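Local coordinates for protein YbgK (Escherichia coli, PDB 5DUD) that forms subunit C of the 5-oxoprolinase that cleaves 5-oxoproline to L-glutamate at the expense of ATP hydrolysis, at residues D33-R38 and K166-G171; P122-S127 and V134-L139; D191-S196 and R257-I262. One frame throughout, in Å; residues are numbered along the deposited sequence.

Interaction 1: residues D33-R38 and K166-G171; sequences DMPALR and KQLLWG
D33, at the N-cap of helix 34-44, and W170, in the long loop that leads to strand 173-178, make the polar half of this contact. The indole NE1 gives its hydrogen to D33 OD2 over 3.1 Å. The N-H...O angle of 139° makes the bond distinctly bent, and the oxygen lies tilted from the ring plane, although it offers its syn lone pair, on the side of OD1. The two side chains cross at nearly a right angle, with carboxylate and indole planes 74° apart. OD2 is shared, since it also accepts from Q271 NE2.

The other carboxylate oxygen turns back to its own helix: A36 N donates to D33 OD1 at 3.0 Å, reaching it on the anti side and out of the carboxylate plane. This capping bond is set up by a CG that stands opposite the backbone N (chi1 -164°), beside the carbonyl carbon. One aspartate thus caps the first helical turn and receives the indole of the loop, so both carboxylate oxygens are engaged and its rotation is fixed.

The apolar half is small. L168 CD1 rests 3.7 Å from P35 CB, joining one leucine branch to the proline of the first turn. Within the loop the carbonyl of L168 folds over the indole, its O lying 3.3 Å above the ring plane of W170 and over the ring centre.

Two other helices complete the junction. Y267 of helix 266-271 touches D33, P35 and L168, meets the W170 ring at a steep inclination, and binds L169 O through its hydroxyl; in helix 285-302, Q295 and F299 pack on P35 and Y298 on L168. Strand 110-115 also borders the start of helix 34-44: its Y112 touches A36 and L37 and bonds to D33 N.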
loop_
_atom_site.group_PDB
_atom_site.type_symbol
_atom_site.label_atom_id
_atom_site.label_comp_id
_atom_site.label_asym_id
_atom_site.label_seq_id
_atom_site.Cartn_x
_atom_site.Cartn_y
_atom_site.Cartn_z
ATOM N N ASP A 33 -3.956 -1.125 -12.405
ATOM C CA ASP A 33 -4.142 -0.335 -13.617
ATOM C C ASP A 33 -5.333 0.591 -13.349
ATOM O O ASP A 33 -6.463 0.287 -13.726
ATOM C CB ASP A 33 -4.360 -1.256 -14.835
ATOM C CG ASP A 33 -4.181 -0.587 -16.184
ATOM O OD1 ASP A 33 -4.753 0.503 -16.387
ATOM O OD2 ASP A 33 -3.521 -1.186 -17.059
ATOM N N MET A 34 -5.081 1.699 -12.633
ATOM C CA MET A 34 -6.137 2.660 -12.298
ATOM C C MET A 34 -6.823 3.208 -13.555
ATOM O O MET A 34 -8.049 3.258 -13.551
ATOM C CB MET A 34 -5.607 3.824 -11.429
ATOM C CG MET A 34 -5.623 3.557 -9.928
ATOM S SD MET A 34 -7.227 3.086 -9.215
ATOM C CE MET A 34 -8.263 4.287 -9.954
ATOM N N PRO A 35 -6.092 3.567 -14.639
ATOM C CA PRO A 35 -6.753 4.055 -15.865
ATOM C C PRO A 35 -7.706 3.047 -16.515
ATOM O O PRO A 35 -8.678 3.475 -17.128
ATOM C CB PRO A 35 -5.573 4.349 -16.800
ATOM C CG PRO A 35 -4.431 4.596 -15.898
ATOM C CD PRO A 35 -4.626 3.611 -14.789
ATOM N N ALA A 36 -7.451 1.727 -16.380
ATOM C CA ALA A 36 -8.331 0.700 -16.955
ATOM C C ALA A 36 -9.688 0.646 -16.230
ATOM O O ALA A 36 -10.722 0.673 -16.895
ATOM C CB ALA A 36 -7.669 -0.662 -16.916
ATOM N N LEU A 37 -9.690 0.591 -14.888
ATOM C CA LEU A 37 -10.910 0.584 -14.067
ATOM C C LEU A 37 -11.727 1.887 -14.242
ATOM O O LEU A 37 -12.961 1.835 -14.301
ATOM C CB LEU A 37 -10.511 0.399 -12.585
ATOM C CG LEU A 37 -11.647 0.417 -11.557
ATOM C CD1 LEU A 37 -11.487 -0.679 -10.530
ATOM C CD2 LEU A 37 -11.719 1.755 -10.825
ATOM N N ARG A 38 -11.037 3.047 -14.308
ATOM C CA ARG A 38 -11.695 4.352 -14.464
ATOM C C ARG A 38 -12.452 4.438 -15.783
ATOM O O ARG A 38 -13.610 4.840 -15.767
ATOM C CB ARG A 38 -10.702 5.523 -14.334
ATOM C CG ARG A 38 -10.323 5.792 -12.884
ATOM C CD ARG A 38 -9.331 6.912 -12.703
ATOM N NE ARG A 38 -9.075 7.151 -11.282
ATOM C CZ ARG A 38 -8.170 7.992 -10.791
ATOM N NH1 ARG A 38 -7.406 8.710 -11.613
ATOM N NH2 ARG A 38 -8.019 8.128 -9.482
ATOM N N LYS A 166 -11.362 5.105 -26.700
ATOM C CA LYS A 166 -10.009 4.612 -26.967
ATOM C C LYS A 166 -9.302 4.316 -25.644
ATOM O O LYS A 166 -9.392 5.131 -24.730
ATOM C CB LYS A 166 -9.191 5.645 -27.777
ATOM C CG LYS A 166 -9.734 5.971 -29.168
ATOM C CD LYS A 166 -9.492 7.433 -29.544
ATOM C CE LYS A 166 -9.924 7.759 -30.955
ATOM N NZ LYS A 166 -8.772 7.885 -31.885
ATOM N N GLN A 167 -8.642 3.153 -25.533
ATOM C CA GLN A 167 -7.894 2.776 -24.334
ATOM C C GLN A 167 -6.471 3.333 -24.441
ATOM O O GLN A 167 -6.115 3.876 -25.487
ATOM C CB GLN A 167 -7.876 1.245 -24.179
ATOM C CG GLN A 167 -9.255 0.623 -24.088
ATOM C CD GLN A 167 -9.161 -0.849 -23.787
ATOM O OE1 GLN A 167 -9.305 -1.696 -24.672
ATOM N NE2 GLN A 167 -8.904 -1.190 -22.533
ATOM N N LEU A 168 -5.652 3.180 -23.373
ATOM C CA LEU A 168 -4.256 3.646 -23.323
ATOM C C LEU A 168 -3.273 2.518 -23.646
ATOM O O LEU A 168 -3.385 1.425 -23.084
ATOM C CB LEU A 168 -3.932 4.201 -21.930
ATOM C CG LEU A 168 -4.722 5.419 -21.467
ATOM C CD1 LEU A 168 -4.429 5.722 -20.014
ATOM C CD2 LEU A 168 -4.409 6.637 -22.320
ATOM N N LEU A 169 -2.285 2.790 -24.509
ATOM C CA LEU A 169 -1.321 1.753 -24.871
ATOM C C LEU A 169 -0.351 1.491 -23.733
ATOM O O LEU A 169 0.045 2.419 -23.026
ATOM C CB LEU A 169 -0.540 2.100 -26.152
ATOM C CG LEU A 169 -0.709 1.089 -27.272
ATOM C CD1 LEU A 169 -2.068 1.253 -27.940
ATOM C CD2 LEU A 169 0.426 1.197 -28.272
ATOM N N TRP A 170 0.017 0.218 -23.570
ATOM C CA TRP A 170 0.969 -0.244 -22.563
ATOM C C TRP A 170 2.326 -0.454 -23.223
ATOM O O TRP A 170 2.409 -0.558 -24.449
ATOM C CB TRP A 170 0.458 -1.542 -21.914
ATOM C CG TRP A 170 -0.909 -1.389 -21.327
ATOM C CD1 TRP A 170 -1.225 -0.837 -20.122
ATOM C CD2 TRP A 170 -2.154 -1.684 -21.972
ATOM N NE1 TRP A 170 -2.589 -0.830 -19.948
ATOM C CE2 TRP A 170 -3.184 -1.334 -21.074
ATOM C CE3 TRP A 170 -2.501 -2.233 -23.215
ATOM C CZ2 TRP A 170 -4.536 -1.523 -21.374
ATOM C CZ3 TRP A 170 -3.841 -2.413 -23.516
ATOM C CH2 TRP A 170 -4.841 -2.059 -22.602
ATOM N N GLY A 171 3.372 -0.489 -22.405
ATOM C CA GLY A 171 4.739 -0.694 -22.866
ATOM C C GLY A 171 5.659 -1.168 -21.760
ATOM O O GLY A 171 5.245 -1.266 -20.603
#

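Interaction 2: residues P122-S127 and V134-L139; sequences PPVMGS and VGIGGL
The segments pass as two irregular loop segments, nearest where V124 CA and G137 CA stand 5.5 Å apart, with no direct hydrogen bond across. V124 points at the other segment. Its CG2 sits 4.1 Å from G137 N, while CG1, opposite its own backbone N (chi1 175°), comes within 4.3 Å of I136 CB. M125 reaches over from beside it: the chain bends at its last torsion (chi3 -63°) and brings the methyl CE to 4.0 Å from I136 CD1, the two side chains crossing at about a right angle.

One water does the polar work. It donates to P122 O and to G138 O, each at 2.7 Å, linking the two backbones next to G138. G135, G137 and G138 all have positive phi, and G135 with I136 forms a G1 beta bulge facing D131. R18 binds V124 O from outside, and apolar side chains of a neighbouring protein chain pack on V124, M125 and I136.

The contact is therefore made of methyl groups at one end and a water bridge between carbonyls at the other, and its apolar patch takes part in the meeting with the second chain.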
loop_
_atom_site.group_PDB
_atom_site.type_symbol
_atom_site.label_atom_id
_atom_site.label_comp_id
_atom_site.label_asym_id
_atom_site.label_seq_id
_atom_site.Cartn_x
_atom_site.Cartn_y
_atom_site.Cartn_z
ATOM N N PRO A 122 -20.284 -3.828 1.018
ATOM C CA PRO A 122 -20.114 -2.823 2.088
ATOM C C PRO A 122 -18.808 -2.021 1.969
ATOM O O PRO A 122 -17.742 -2.631 1.938
ATOM C CB PRO A 122 -20.166 -3.637 3.387
ATOM C CG PRO A 122 -20.456 -5.031 3.014
ATOM C CD PRO A 122 -20.373 -5.205 1.542
ATOM N N PRO A 123 -18.879 -0.671 1.840
ATOM C CA PRO A 123 -17.645 0.121 1.736
ATOM C C PRO A 123 -16.969 0.208 3.097
ATOM O O PRO A 123 -17.457 0.902 3.989
ATOM C CB PRO A 123 -18.131 1.483 1.224
ATOM C CG PRO A 123 -19.525 1.587 1.690
ATOM C CD PRO A 123 -20.076 0.195 1.828
ATOM N N VAL A 124 -15.877 -0.547 3.267
ATOM C CA VAL A 124 -15.125 -0.595 4.516
ATOM C C VAL A 124 -14.126 0.564 4.548
ATOM O O VAL A 124 -13.092 0.495 3.879
ATOM C CB VAL A 124 -14.419 -1.966 4.688
ATOM C CG1 VAL A 124 -13.525 -1.968 5.931
ATOM C CG2 VAL A 124 -15.437 -3.101 4.750
ATOM N N MET A 125 -14.447 1.621 5.331
ATOM C CA MET A 125 -13.630 2.825 5.503
ATOM C C MET A 125 -13.513 3.604 4.169
ATOM O O MET A 125 -12.425 3.813 3.637
ATOM C CB MET A 125 -12.261 2.476 6.129
ATOM C CG MET A 125 -12.324 2.355 7.640
ATOM S SD MET A 125 -10.837 1.662 8.401
ATOM C CE MET A 125 -10.829 0.046 7.691
ATOM N N GLY A 126 -14.678 4.030 3.672
ATOM C CA GLY A 126 -14.836 4.798 2.438
ATOM C C GLY A 126 -14.249 4.174 1.188
ATOM O O GLY A 126 -13.812 4.902 0.294
ATOM N N SER A 127 -14.246 2.830 1.098
ATOM C CA SER A 127 -13.680 2.106 -0.047
ATOM C C SER A 127 -14.095 0.631 -0.027
ATOM O O SER A 127 -14.293 0.060 1.046
ATOM C CB SER A 127 -12.154 2.214 -0.039
ATOM O OG SER A 127 -11.556 1.414 -1.045
ATOM N N VAL A 134 -4.668 -7.821 4.998
ATOM C CA VAL A 134 -5.427 -7.390 6.173
ATOM C C VAL A 134 -6.726 -8.195 6.325
ATOM O O VAL A 134 -7.179 -8.401 7.450
ATOM C CB VAL A 134 -5.715 -5.870 6.094
ATOM C CG1 VAL A 134 -6.492 -5.376 7.306
ATOM C CG2 VAL A 134 -4.422 -5.073 5.922
ATOM N N GLY A 135 -7.336 -8.595 5.211
ATOM C CA GLY A 135 -8.586 -9.348 5.213
ATOM C C GLY A 135 -9.816 -8.482 5.381
ATOM O O GLY A 135 -10.683 -8.796 6.199
ATOM N N ILE A 136 -9.903 -7.380 4.601
ATOM C CA ILE A 136 -11.037 -6.444 4.630
ATOM C C ILE A 136 -11.407 -6.003 3.210
ATOM O O ILE A 136 -10.603 -6.130 2.287
ATOM C CB ILE A 136 -10.738 -5.206 5.522
ATOM C CG1 ILE A 136 -9.467 -4.455 5.057
ATOM C CG2 ILE A 136 -10.627 -5.614 6.984
ATOM C CD1 ILE A 136 -9.335 -3.035 5.608
ATOM N N GLY A 137 -12.619 -5.472 3.060
ATOM C CA GLY A 137 -13.113 -4.968 1.786
ATOM C C GLY A 137 -13.509 -6.034 0.787
ATOM O O GLY A 137 -13.170 -7.207 0.946
ATOM N N GLY A 138 -14.213 -5.597 -0.255
ATOM C CA GLY A 138 -14.698 -6.455 -1.329
ATOM C C GLY A 138 -15.731 -7.458 -0.860
ATOM O O GLY A 138 -16.802 -7.066 -0.391
ATOM N N LEU A 139 -15.401 -8.748 -0.958
ATOM C CA LEU A 139 -16.270 -9.823 -0.507
ATOM C C LEU A 139 -15.533 -10.619 0.564
ATOM O O LEU A 139 -14.802 -11.562 0.253
ATOM C CB LEU A 139 -16.700 -10.707 -1.688
HETATM O O HOH W 1 -16.905 -5.134 1.499
#

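Interaction 3: residues D191-S196 and R257-I262; sequences DAFWRS and RIACII
D191 O is gripped twice, by W194 N at 3.1 Å and by R195 N at 2.8 Å, in the last turn of helix 187-195, the turn that presents F193 to I258 and A259. The contact seats this helix against strand 257-261, within the mixed sheet of the carboxyltransferase A/B domain, a family of the cyclophilin-like clan. S196 leaves the helix, its N still bonded to A192 O at 2.8 Å.

Across the interface everything is apolar. F193 carries it: CG stands opposite the backbone N (chi1 -167°), so the benzyl group extends from the helix toward the strand. I258 approaches over one face of the ring, the two side chains running antiparallel alongside one another. Its branch methyl CG2 makes a CH-pi contact 4.2 Å from the ring centroid, 20° off the normal and shifted toward the rim where CE1 and CZ lie. A259 meets the far end of the same ring obliquely, so one phenyl group touches two consecutive strand residues. Both can face the helix because the backbone at I258 departs from extended geometry (psi -43°), which breaks the usual up-and-down order of a strand.

Neighbouring strands complete the core. F280 of strand 277-282 stacks with F193 and also touches W194, while V234 of strand 233-235 packs on F193 and pairs through its backbone with A259. At the other face of the strand R257 forms a salt bridge to E181, and C260 packs on the backbone of a neighbouring protein chain. The edge atom F193 CD2 lies over one face of the W194 indole, toward its rim, and Y182 accepts the indole NE1 hydrogen. At the end of the phenyl ring A259 CB lies 3.4 Å from F193 CE2 and 3.8 Å from F193 CZ.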
loop_
_atom_site.group_PDB
_atom_site.type_symbol
_atom_site.label_atom_id
_atom_site.label_comp_id
_atom_site.label_asym_id
_atom_site.label_seq_id
_atom_site.Cartn_x
_atom_site.Cartn_y
_atom_site.Cartn_z
ATOM N N ASP A 191 24.105 3.779 -13.886
ATOM C CA ASP A 191 24.008 3.532 -15.335
ATOM C C ASP A 191 23.196 2.272 -15.628
ATOM O O ASP A 191 22.279 2.320 -16.444
ATOM C CB ASP A 191 25.400 3.407 -15.986
ATOM C CG ASP A 191 26.118 4.728 -16.182
ATOM O OD1 ASP A 191 25.910 5.646 -15.359
ATOM O OD2 ASP A 191 26.900 4.837 -17.151
ATOM N N ALA A 192 23.510 1.159 -14.943
ATOM C CA ALA A 192 22.792 -0.108 -15.109
ATOM C C ALA A 192 21.281 0.054 -14.873
ATOM O O ALA A 192 20.501 -0.584 -15.569
ATOM C CB ALA A 192 23.350 -1.160 -14.162
ATOM N N PHE A 193 20.860 0.926 -13.939
ATOM C CA PHE A 193 19.434 1.116 -13.654
ATOM C C PHE A 193 18.653 1.660 -14.859
ATOM O O PHE A 193 17.489 1.305 -15.027
ATOM C CB PHE A 193 19.224 2.039 -12.440
ATOM C CG PHE A 193 17.804 2.008 -11.925
ATOM C CD1 PHE A 193 17.299 0.874 -11.307
ATOM C CD2 PHE A 193 16.959 3.092 -12.102
ATOM C CE1 PHE A 193 15.977 0.829 -10.866
ATOM C CE2 PHE A 193 15.640 3.049 -11.650
ATOM C CZ PHE A 193 15.158 1.917 -11.035
ATOM N N TRP A 194 19.298 2.488 -15.700
ATOM C CA TRP A 194 18.672 3.072 -16.884
ATOM C C TRP A 194 18.996 2.248 -18.130
ATOM O O TRP A 194 18.098 1.983 -18.927
ATOM C CB TRP A 194 19.138 4.539 -17.077
ATOM C CG TRP A 194 19.045 5.400 -15.848
ATOM C CD1 TRP A 194 20.074 6.010 -15.195
ATOM C CD2 TRP A 194 17.855 5.757 -15.140
ATOM N NE1 TRP A 194 19.602 6.694 -14.101
ATOM C CE2 TRP A 194 18.240 6.565 -14.050
ATOM C CE3 TRP A 194 16.497 5.472 -15.319
ATOM C CZ2 TRP A 194 17.313 7.086 -13.143
ATOM C CZ3 TRP A 194 15.580 5.983 -14.417
ATOM C CH2 TRP A 194 15.989 6.789 -13.350
ATOM N N ARG A 195 20.270 1.860 -18.306
ATOM C CA ARG A 195 20.707 1.132 -19.500
ATOM C C ARG A 195 20.307 -0.342 -19.486
ATOM O O ARG A 195 19.816 -0.836 -20.497
ATOM C CB ARG A 195 22.233 1.235 -19.680
ATOM N N SER A 196 20.541 -1.051 -18.373
ATOM C CA SER A 196 20.302 -2.497 -18.286
ATOM C C SER A 196 18.805 -2.866 -18.138
ATOM O O SER A 196 18.095 -2.199 -17.391
ATOM C CB SER A 196 21.083 -3.088 -17.115
ATOM O OG SER A 196 21.422 -4.445 -17.342
ATOM N N ARG A 257 16.147 3.836 -1.196
ATOM C CA ARG A 257 15.307 4.091 -2.364
ATOM C C ARG A 257 16.128 4.718 -3.504
ATOM O O ARG A 257 16.538 5.876 -3.400
ATOM C CB ARG A 257 14.138 5.020 -1.974
ATOM C CG ARG A 257 13.313 4.549 -0.775
ATOM C CD ARG A 257 12.565 5.694 -0.109
ATOM N NE ARG A 257 13.446 6.514 0.726
ATOM C CZ ARG A 257 13.047 7.522 1.500
ATOM N NH1 ARG A 257 11.760 7.852 1.571
ATOM N NH2 ARG A 257 13.933 8.204 2.218
ATOM N N ILE A 258 16.387 3.947 -4.565
ATOM C CA ILE A 258 17.171 4.429 -5.706
ATOM C C ILE A 258 16.335 5.314 -6.644
ATOM O O ILE A 258 16.850 6.334 -7.089
ATOM C CB ILE A 258 17.832 3.268 -6.497
ATOM C CG1 ILE A 258 18.901 3.822 -7.468
ATOM C CG2 ILE A 258 16.805 2.403 -7.264
ATOM C CD1 ILE A 258 19.714 2.793 -8.138
ATOM N N ALA A 259 15.077 4.932 -6.954
ATOM C CA ALA A 259 14.230 5.699 -7.872
ATOM C C ALA A 259 12.754 5.604 -7.502
ATOM O O ALA A 259 12.377 4.788 -6.661
ATOM C CB ALA A 259 14.441 5.207 -9.296
ATOM N N CYS A 260 11.928 6.463 -8.110
ATOM C CA CYS A 260 10.482 6.482 -7.888
ATOM C C CYS A 260 9.778 6.621 -9.228
ATOM O O CYS A 260 10.052 7.569 -9.961
ATOM C CB CYS A 260 10.081 7.602 -6.930
ATOM S SG CYS A 260 8.327 7.590 -6.473
ATOM N N ILE A 261 8.913 5.655 -9.563
ATOM C CA ILE A 261 8.153 5.645 -10.813
ATOM C C ILE A 261 7.016 6.670 -10.714
ATOM O O ILE A 261 6.359 6.775 -9.672
ATOM C CB ILE A 261 7.634 4.215 -11.125
ATOM C CG1 ILE A 261 8.825 3.245 -11.323
ATOM C CG2 ILE A 261 6.726 4.192 -12.360
ATOM C CD1 ILE A 261 8.559 1.913 -10.884
ATOM N N ILE A 262 6.815 7.440 -11.793
ATOM C CA ILE A 262 5.795 8.492 -11.829
ATOM C C ILE A 262 4.402 7.866 -11.940
ATOM O O ILE A 262 4.243 6.826 -12.578
ATOM C CB ILE A 262 6.059 9.546 -12.949
ATOM C CG1 ILE A 262 5.953 8.960 -14.392
ATOM C CG2 ILE A 262 7.412 10.220 -12.714
ATOM C CD1 ILE A 262 5.937 9.972 -15.493
#

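How the interactions relate
The three contacts all belong to the carboxyltransferase A/B domain but have no helix or strand in common, and none touches another. Interaction 2 is nested in the chain loop that interaction 1 closes; interaction 3 opens later in the sequence. Interaction 1 is the most central, its centre about 10 Å from that of the chain, and joins a helix start to a loop with one charged group and a little apolar packing. Interactions 2 and 3 lie on opposite sides of that centre, their own centres about 34 Å apart. Interaction 3 is fully buried and purely apolar between helix and sheet, whereas interaction 2 joins two partly buried loops through methyl groups and a water.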